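Local coordinates for hypothetical protein SPy1581 (Streptococcus pyogenes, PDB 1YHF) that is of unknown function but adopts the cupin fold, a small beta-barrel scaffold whose pocket often holds a metal ion in related proteins, at residues G54-P59 with I94-Y99; I73-E78 with I88-G93. All blocks are in the same frame, centred on the assembly; numbering follows the deposited sequence.

Both contacts lie at the same end of the cupin beta sandwich, their centres about 7 Å apart. Along the chain the order is 54-59, 73-78, 88-93 and 94-99, so interaction 2 falls between the two halves of interaction 1. Interaction 1 pairs edge strand 52-56 with strand 96-100; that strand's other neighbour is strand 70-75, which supplies one side of interaction 2. The other side comes from strand 87-90 in the opposing sheet. Probable backbone hydrogen bonds join the two sites, Pro95 O to Asp76 N and Ser58 O to Gly93 N, both 2.7 Å. One contact therefore extends a sheet, while the other packs the two sheets together.

Interaction 1. Residues G54-P59 with I94-Y99; sequences GRHSSP and IPHALY
His56 and His96 face each other as an antiparallel hydrogen-bonded pair, where strands 54-56 and 96-99 run at 160°. His56 N donates to His96 O (2.9 Å) and His96 N to His56 O (2.8 Å), with weaker CA-H...O contacts from Arg55 and Pro95 to these same two carbonyls. Beyond the strand ends, a water accepts from Ser58 N (2.7 Å) and probably donates to Ile94 O (2.8 Å).

The two imidazoles lie on one face of the sheet in a T-shaped stack. The CE1 edge of His96 comes over the rim of the His56 ring, 3.6 Å from its NE2, with the planes at 75°. With chi1 at 47°, CG of His96 sits between its backbone N and carbonyl carbon, and the ring folds back so that His56 O lies over its centre. The His56 ring is fixed in rotation by a nearly straight, in-plane bond from ND1 to Gly54 O (3.0 Å). Pro95 CB lies over one face of the Arg55 guanidinium, toward its rim, 3.7 Å from NH2, while NH1 hydrogen-bonds to Asp76 O.

His96 ND1 is buried with no partner in the model. By sequence position, His56 and His96 appear to match cupin motif 1 and 2 histidines that bind metal in many relatives, but Ser58 replaces motif 1's second histidine and no metal is modelled, leaving such a site uncertain.

Interaction 2. Residues I73-E78 with I88-G93; sequences ITIDQE and IVMPAG
Ile73 and Ile75 meet Ile88, selenomethionine Met90 and Pro91 through apolar contacts alone, with no hydrogen bond between the segments. Strands 73-75 and 88-90 come no nearer than 8.9 Å between axes and are inclined at 42°, the spacing of two sheets packed face to face. Ile75 makes the largest single contribution. Its CG1 stands anti to the carbonyl carbon (chi1 -60°) and its chain is extended, which drives CD1 tip to tip against Ile88 CD1 (3.9 Å) and onto Met90 CG (3.9 Å). The other branch, CG2, rests on Pro91 CD at 3.9 Å. Ile73 splits its contacts as well: CD1 slides alongside Ile88 CG2 at 3.6 Å, and CG2 meets Met90 SE at 3.7 Å, the two side chains crossing at about a right angle.

Backbone hydrogen bonds act within one segment. Ile75 N donates to Glu78 O (2.9 Å) and Glu78 N to Ile75 O (3.0 Å), closing a type II' turn at Asp76-Gln77.

That turn leads into strand 78-83, whose Tyr80 packs against Ile75 and Ile88. Strand 61-68 backs Ile88 and Met90 through Val64, while Leu98 and His96 of strand 96-100 border Ile73 and Met90 inside the sandwich.

Interaction 1. Residues G54-P59 with I94-Y99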
ATOM      1  N   GLY A  54      -3.494  10.497  -5.120  1.00 34.43           N
ATOM      2  CA  GLY A  54      -4.424  10.977  -6.123  1.00 34.29           C
ATOM      3  C   GLY A  54      -5.005   9.865  -6.967  1.00 34.44           C
ATOM      4  O   GLY A  54      -4.403   8.788  -7.112  1.00 34.06           O
ATOM      5  N   ARG A  55      -6.197  10.134  -7.490  1.00 34.95           N
ATOM      6  CA  ARG A  55      -6.867   9.275  -8.454  1.00 35.16           C
ATOM      7  C   ARG A  55      -5.903   8.786  -9.527  1.00 35.60           C
ATOM      8  O   ARG A  55      -5.176   9.575 -10.127  1.00 35.49           O
ATOM      9  CB  ARG A  55      -8.004  10.058  -9.101  1.00 35.37           C
ATOM     10  CG  ARG A  55      -9.101   9.213  -9.674  1.00 35.90           C
ATOM     11  CD  ARG A  55     -10.376  10.013  -9.760  1.00 37.04           C
ATOM     12  NE  ARG A  55     -11.342   9.364 -10.633  1.00 40.03           N
ATOM     13  CZ  ARG A  55     -12.282   8.515 -10.217  1.00 41.26           C
ATOM     14  NH1 ARG A  55     -12.395   8.212  -8.930  1.00 40.74           N
ATOM     15  NH2 ARG A  55     -13.122   7.980 -11.095  1.00 41.94           N
ATOM     16  N   HIS A  56      -5.888   7.475  -9.751  1.00 36.19           N
ATOM     17  CA  HIS A  56      -5.211   6.886 -10.909  1.00 36.69           C
ATOM     18  C   HIS A  56      -5.656   5.438 -11.130  1.00 36.10           C
ATOM     19  O   HIS A  56      -6.359   4.861 -10.304  1.00 34.75           O
ATOM     20  CB  HIS A  56      -3.687   6.986 -10.790  1.00 37.33           C
ATOM     21  CG  HIS A  56      -3.108   6.091  -9.746  1.00 40.54           C
ATOM     22  ND1 HIS A  56      -3.289   6.311  -8.399  1.00 44.74           N
ATOM     23  CD2 HIS A  56      -2.380   4.953  -9.849  1.00 43.95           C
ATOM     24  CE1 HIS A  56      -2.683   5.357  -7.710  1.00 45.64           C
ATOM     25  NE2 HIS A  56      -2.125   4.518  -8.567  1.00 46.58           N
ATOM     26  N   SER A  57      -5.255   4.883 -12.269  1.00 36.01           N
ATOM     27  CA  SER A  57      -5.531   3.495 -12.614  1.00 36.14           C
ATOM     28  C   SER A  57      -4.226   2.720 -12.755  1.00 35.56           C
ATOM     29  O   SER A  57      -3.243   3.258 -13.269  1.00 36.07           O
ATOM     30  CB  SER A  57      -6.289   3.428 -13.945  1.00 36.41           C
ATOM     31  OG  SER A  57      -7.514   4.133 -13.855  1.00 38.67           O
ATOM     32  N   SER A  58      -4.234   1.461 -12.314  1.00 34.36           N
ATOM     33  CA  SER A  58      -3.138   0.521 -12.558  1.00 33.66           C
ATOM     34  C   SER A  58      -3.555  -0.545 -13.575  1.00 32.75           C
ATOM     35  O   SER A  58      -4.744  -0.864 -13.693  1.00 33.01           O
ATOM     36  CB  SER A  58      -2.706  -0.148 -11.244  1.00 33.56           C
ATOM     37  OG  SER A  58      -1.797  -1.205 -11.476  1.00 33.23           O
ATOM     38  N   PRO A  59      -2.591  -1.087 -14.338  1.00 32.24           N
ATOM     39  CA  PRO A  59      -2.905  -2.265 -15.157  1.00 31.83           C
ATOM     40  C   PRO A  59      -2.995  -3.587 -14.363  1.00 31.05           C
ATOM     41  O   PRO A  59      -3.385  -4.612 -14.916  1.00 30.79           O
ATOM     42  CB  PRO A  59      -1.728  -2.330 -16.139  1.00 32.10           C
ATOM     43  CG  PRO A  59      -0.601  -1.704 -15.413  1.00 32.36           C
ATOM     44  CD  PRO A  59      -1.207  -0.621 -14.549  1.00 32.82           C
ATOM     45  N   ILE A  94      -9.453   0.335 -13.283  1.00 29.60           N
ATOM     46  CA  ILE A  94     -10.506   1.171 -12.702  1.00 28.97           C
ATOM     47  C   ILE A  94      -9.838   2.225 -11.817  1.00 29.41           C
ATOM     48  O   ILE A  94      -8.987   1.874 -10.972  1.00 29.01           O
ATOM     49  CB  ILE A  94     -11.538   0.331 -11.871  1.00 29.41           C
ATOM     50  CG1 ILE A  94     -12.136  -0.818 -12.699  1.00 28.18           C
ATOM     51  CG2 ILE A  94     -12.657   1.225 -11.282  1.00 27.63           C
ATOM     52  CD1 ILE A  94     -13.080  -0.351 -13.784  1.00 32.16           C
ATOM     53  N   PRO A  95     -10.161   3.523 -12.041  1.00 29.23           N
ATOM     54  CA  PRO A  95      -9.558   4.551 -11.202  1.00 29.05           C
ATOM     55  C   PRO A  95      -9.831   4.355  -9.707  1.00 28.93           C
ATOM     56  O   PRO A  95     -10.939   3.974  -9.312  1.00 29.32           O
ATOM     57  CB  PRO A  95     -10.190   5.853 -11.726  1.00 28.97           C
ATOM     58  CG  PRO A  95     -10.532   5.547 -13.141  1.00 29.83           C
ATOM     59  CD  PRO A  95     -11.016   4.114 -13.089  1.00 29.13           C
ATOM     60  N   HIS A  96      -8.801   4.598  -8.909  1.00 28.41           N
ATOM     61  CA  HIS A  96      -8.885   4.559  -7.454  1.00 28.48           C
ATOM     62  C   HIS A  96      -8.056   5.674  -6.838  1.00 28.63           C
ATOM     63  O   HIS A  96      -7.150   6.230  -7.469  1.00 28.13           O
ATOM     64  CB  HIS A  96      -8.465   3.185  -6.878  1.00 27.88           C
ATOM     65  CG  HIS A  96      -7.188   2.640  -7.449  1.00 29.07           C
ATOM     66  ND1 HIS A  96      -5.947   3.152  -7.136  1.00 29.65           N
ATOM     67  CD2 HIS A  96      -6.962   1.604  -8.291  1.00 29.48           C
ATOM     68  CE1 HIS A  96      -5.012   2.468  -7.775  1.00 30.39           C
ATOM     69  NE2 HIS A  96      -5.603   1.528  -8.492  1.00 31.98           N
ATOM     70  N   ALA A  97      -8.398   5.997  -5.601  1.00 28.80           N
ATOM     71  CA  ALA A  97      -7.704   7.011  -4.829  1.00 29.21           C
ATOM     72  C   ALA A  97      -7.745   6.589  -3.377  1.00 28.93           C
ATOM     73  O   ALA A  97      -8.588   5.766  -2.992  1.00 29.34           O
ATOM     74  CB  ALA A  97      -8.357   8.388  -5.030  1.00 29.18           C
ATOM     75  N   LEU A  98      -6.839   7.140  -2.574  1.00 29.04           N
ATOM     76  CA  LEU A  98      -6.781   6.832  -1.146  1.00 29.10           C
ATOM     77  C   LEU A  98      -6.604   8.125  -0.340  1.00 29.64           C
ATOM     78  O   LEU A  98      -5.749   8.949  -0.676  1.00 29.81           O
ATOM     79  CB  LEU A  98      -5.634   5.839  -0.830  1.00 29.26           C
ATOM     80  CG  LEU A  98      -5.586   4.461  -1.554  1.00 29.70           C
ATOM     81  CD1 LEU A  98      -4.902   4.517  -2.939  1.00 30.56           C
ATOM     82  CD2 LEU A  98      -4.924   3.391  -0.709  1.00 28.63           C
ATOM     83  N   TYR A  99      -7.428   8.306   0.697  1.00 29.08           N
ATOM     84  CA  TYR A  99      -7.327   9.456   1.573  1.00 29.07           C
ATOM     85  C   TYR A  99      -7.154   8.995   3.015  1.00 28.40           C
ATOM     86  O   TYR A  99      -7.882   8.107   3.491  1.00 28.26           O
ATOM     87  CB  TYR A  99      -8.553  10.363   1.429  1.00 29.74           C
ATOM     88  CG  TYR A  99      -8.599  11.505   2.413  1.00 31.47           C
ATOM     89  CD1 TYR A  99      -7.746  12.600   2.277  1.00 31.45           C
ATOM     90  CD2 TYR A  99      -9.498  11.492   3.479  1.00 32.44           C
ATOM     91  CE1 TYR A  99      -7.783  13.657   3.166  1.00 32.48           C
ATOM     92  CE2 TYR A  99      -9.549  12.551   4.379  1.00 33.67           C
ATOM     93  CZ  TYR A  99      -8.695  13.629   4.215  1.00 32.29           C
ATOM     94  OH  TYR A  99      -8.726  14.663   5.112  1.00 32.04           O
TER
HETATM   95  O   HOH W   1      -6.571   0.585 -11.336  1.00 26.53           O

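Interaction 2. Residues I73-E78 with I88-G93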
ATOM      1  N   ILE A  73     -11.006   4.748   0.712  1.00 30.72           N
ATOM      2  CA  ILE A  73     -10.647   4.259  -0.588  1.00 30.60           C
ATOM      3  C   ILE A  73     -11.790   4.533  -1.551  1.00 30.70           C
ATOM      4  O   ILE A  73     -12.940   4.257  -1.266  1.00 30.28           O
ATOM      5  CB  ILE A  73     -10.210   2.767  -0.504  1.00 31.13           C
ATOM      6  CG1 ILE A  73      -8.999   2.681   0.454  1.00 30.92           C
ATOM      7  CG2 ILE A  73      -9.971   2.170  -1.899  1.00 30.20           C
ATOM      8  CD1 ILE A  73      -8.249   1.413   0.448  1.00 33.75           C
ATOM      9  N   THR A  74     -11.444   5.123  -2.681  1.00 30.73           N
ATOM     10  CA  THR A  74     -12.393   5.365  -3.758  1.00 31.38           C
ATOM     11  C   THR A  74     -12.042   4.433  -4.885  1.00 31.66           C
ATOM     12  O   THR A  74     -10.872   4.322  -5.261  1.00 31.60           O
ATOM     13  CB  THR A  74     -12.278   6.814  -4.280  1.00 31.13           C
ATOM     14  OG1 THR A  74     -12.413   7.709  -3.176  1.00 30.88           O
ATOM     15  CG2 THR A  74     -13.350   7.108  -5.310  1.00 32.19           C
ATOM     16  N   ILE A  75     -13.052   3.744  -5.396  1.00 31.30           N
ATOM     17  CA  ILE A  75     -12.890   2.886  -6.559  1.00 32.01           C
ATOM     18  C   ILE A  75     -13.975   3.314  -7.534  1.00 32.46           C
ATOM     19  O   ILE A  75     -15.155   3.148  -7.251  1.00 32.44           O
ATOM     20  CB  ILE A  75     -13.009   1.374  -6.211  1.00 31.57           C
ATOM     21  CG1 ILE A  75     -11.944   0.956  -5.192  1.00 30.88           C
ATOM     22  CG2 ILE A  75     -12.924   0.526  -7.483  1.00 31.90           C
ATOM     23  CD1 ILE A  75     -12.034  -0.518  -4.777  1.00 30.98           C
ATOM     24  N   ASP A  76     -13.556   3.898  -8.657  1.00 33.74           N
ATOM     25  CA  ASP A  76     -14.463   4.567  -9.610  1.00 35.60           C
ATOM     26  C   ASP A  76     -15.278   5.636  -8.881  1.00 36.16           C
ATOM     27  O   ASP A  76     -14.739   6.665  -8.491  1.00 36.05           O
ATOM     28  CB  ASP A  76     -15.369   3.560 -10.325  1.00 35.59           C
ATOM     29  CG  ASP A  76     -16.035   4.140 -11.572  1.00 38.29           C
ATOM     30  OD1 ASP A  76     -15.632   5.229 -12.062  1.00 40.19           O
ATOM     31  OD2 ASP A  76     -16.977   3.485 -12.066  1.00 39.25           O
ATOM     32  N   GLN A  77     -16.561   5.368  -8.663  1.00 37.45           N
ATOM     33  CA  GLN A  77     -17.429   6.319  -7.969  1.00 38.87           C
ATOM     34  C   GLN A  77     -17.425   6.161  -6.451  1.00 38.56           C
ATOM     35  O   GLN A  77     -17.527   7.156  -5.725  1.00 39.54           O
ATOM     36  CB  GLN A  77     -18.867   6.231  -8.502  1.00 39.47           C
ATOM     37  CG  GLN A  77     -19.633   4.946  -8.128  1.00 43.65           C
ATOM     38  CD  GLN A  77     -20.545   5.132  -6.907  1.00 47.72           C
ATOM     39  OE1 GLN A  77     -21.615   4.525  -6.823  1.00 49.70           O
ATOM     40  NE2 GLN A  77     -20.125   5.982  -5.964  1.00 48.24           N
ATOM     41  N   GLU A  78     -17.291   4.918  -5.988  1.00 37.28           N
ATOM     42  CA  GLU A  78     -17.686   4.519  -4.641  1.00 36.02           C
ATOM     43  C   GLU A  78     -16.569   4.663  -3.607  1.00 34.63           C
ATOM     44  O   GLU A  78     -15.398   4.423  -3.909  1.00 33.26           O
ATOM     45  CB  GLU A  78     -18.172   3.073  -4.693  1.00 36.35           C
ATOM     46  CG  GLU A  78     -18.986   2.635  -3.497  1.00 38.95           C
ATOM     47  CD  GLU A  78     -19.736   1.349  -3.754  1.00 43.56           C
ATOM     48  OE1 GLU A  78     -20.026   0.627  -2.768  1.00 45.15           O
ATOM     49  OE2 GLU A  78     -20.036   1.055  -4.939  1.00 45.53           O
ATOM     50  N   ILE A  88      -8.914  -4.690   0.889  1.00 26.06           N
ATOM     51  CA  ILE A  88      -9.715  -4.483  -0.316  1.00 26.27           C
ATOM     52  C   ILE A  88      -8.854  -4.661  -1.553  1.00 26.76           C
ATOM     53  O   ILE A  88      -7.716  -4.244  -1.557  1.00 26.97           O
ATOM     54  CB  ILE A  88     -10.427  -3.085  -0.311  1.00 25.77           C
ATOM     55  CG1 ILE A  88     -11.445  -2.963  -1.464  1.00 25.41           C
ATOM     56  CG2 ILE A  88      -9.413  -1.903  -0.269  1.00 25.84           C
ATOM     57  CD1 ILE A  88     -12.483  -1.892  -1.194  1.00 22.33           C
ATOM     58  N   VAL A  89      -9.410  -5.279  -2.597  1.00 27.67           N
ATOM     59  CA  VAL A  89      -8.731  -5.408  -3.868  1.00 28.60           C
ATOM     60  C   VAL A  89      -9.338  -4.402  -4.817  1.00 29.32           C
ATOM     61  O   VAL A  89     -10.538  -4.470  -5.131  1.00 28.68           O
ATOM     62  CB  VAL A  89      -8.853  -6.844  -4.468  1.00 29.03           C
ATOM     63  CG1 VAL A  89      -8.105  -6.948  -5.782  1.00 28.25           C
ATOM     64  CG2 VAL A  89      -8.340  -7.898  -3.456  1.00 28.02           C
HETATM   65  N   MSE A  90      -8.511  -3.451  -5.245  1.00 29.73           N
HETATM   66  CA  MSE A  90      -8.940  -2.416  -6.178  1.00 31.02           C
HETATM   67  C   MSE A  90      -8.645  -2.943  -7.573  1.00 30.25           C
HETATM   68  O   MSE A  90      -7.472  -3.154  -7.919  1.00 31.14           O
HETATM   69  CB  MSE A  90      -8.199  -1.105  -5.901  1.00 30.64           C
HETATM   70  CG  MSE A  90      -8.128  -0.747  -4.420  1.00 31.28           C
HETATM   71 SE   MSE A  90      -7.215   0.943  -4.071  0.91 35.25          SE
HETATM   72  CE  MSE A  90      -5.365   0.436  -4.616  1.00 26.27           C
ATOM     73  N   PRO A  91      -9.700  -3.183  -8.374  1.00 30.12           N
ATOM     74  CA  PRO A  91      -9.562  -3.866  -9.677  1.00 30.07           C
ATOM     75  C   PRO A  91      -8.742  -3.122 -10.743  1.00 29.49           C
ATOM     76  O   PRO A  91      -8.781  -1.887 -10.825  1.00 28.55           O
ATOM     77  CB  PRO A  91     -11.014  -4.052 -10.132  1.00 30.16           C
ATOM     78  CG  PRO A  91     -11.775  -2.957  -9.422  1.00 31.13           C
ATOM     79  CD  PRO A  91     -11.107  -2.845  -8.074  1.00 29.96           C
ATOM     80  N   ALA A  92      -8.002  -3.895 -11.539  1.00 29.26           N
ATOM     81  CA  ALA A  92      -7.176  -3.371 -12.631  1.00 29.58           C
ATOM     82  C   ALA A  92      -7.986  -2.482 -13.559  1.00 29.90           C
ATOM     83  O   ALA A  92      -9.149  -2.777 -13.855  1.00 29.85           O
ATOM     84  CB  ALA A  92      -6.544  -4.528 -13.434  1.00 29.44           C
ATOM     85  N   GLY A  93      -7.380  -1.381 -13.989  1.00 29.91           N
ATOM     86  CA  GLY A  93      -7.986  -0.523 -15.019  1.00 30.47           C
ATOM     87  C   GLY A  93      -9.098   0.405 -14.567  1.00 30.37           C
ATOM     88  O   GLY A  93      -9.635   1.164 -15.379  1.00 30.56           O
TER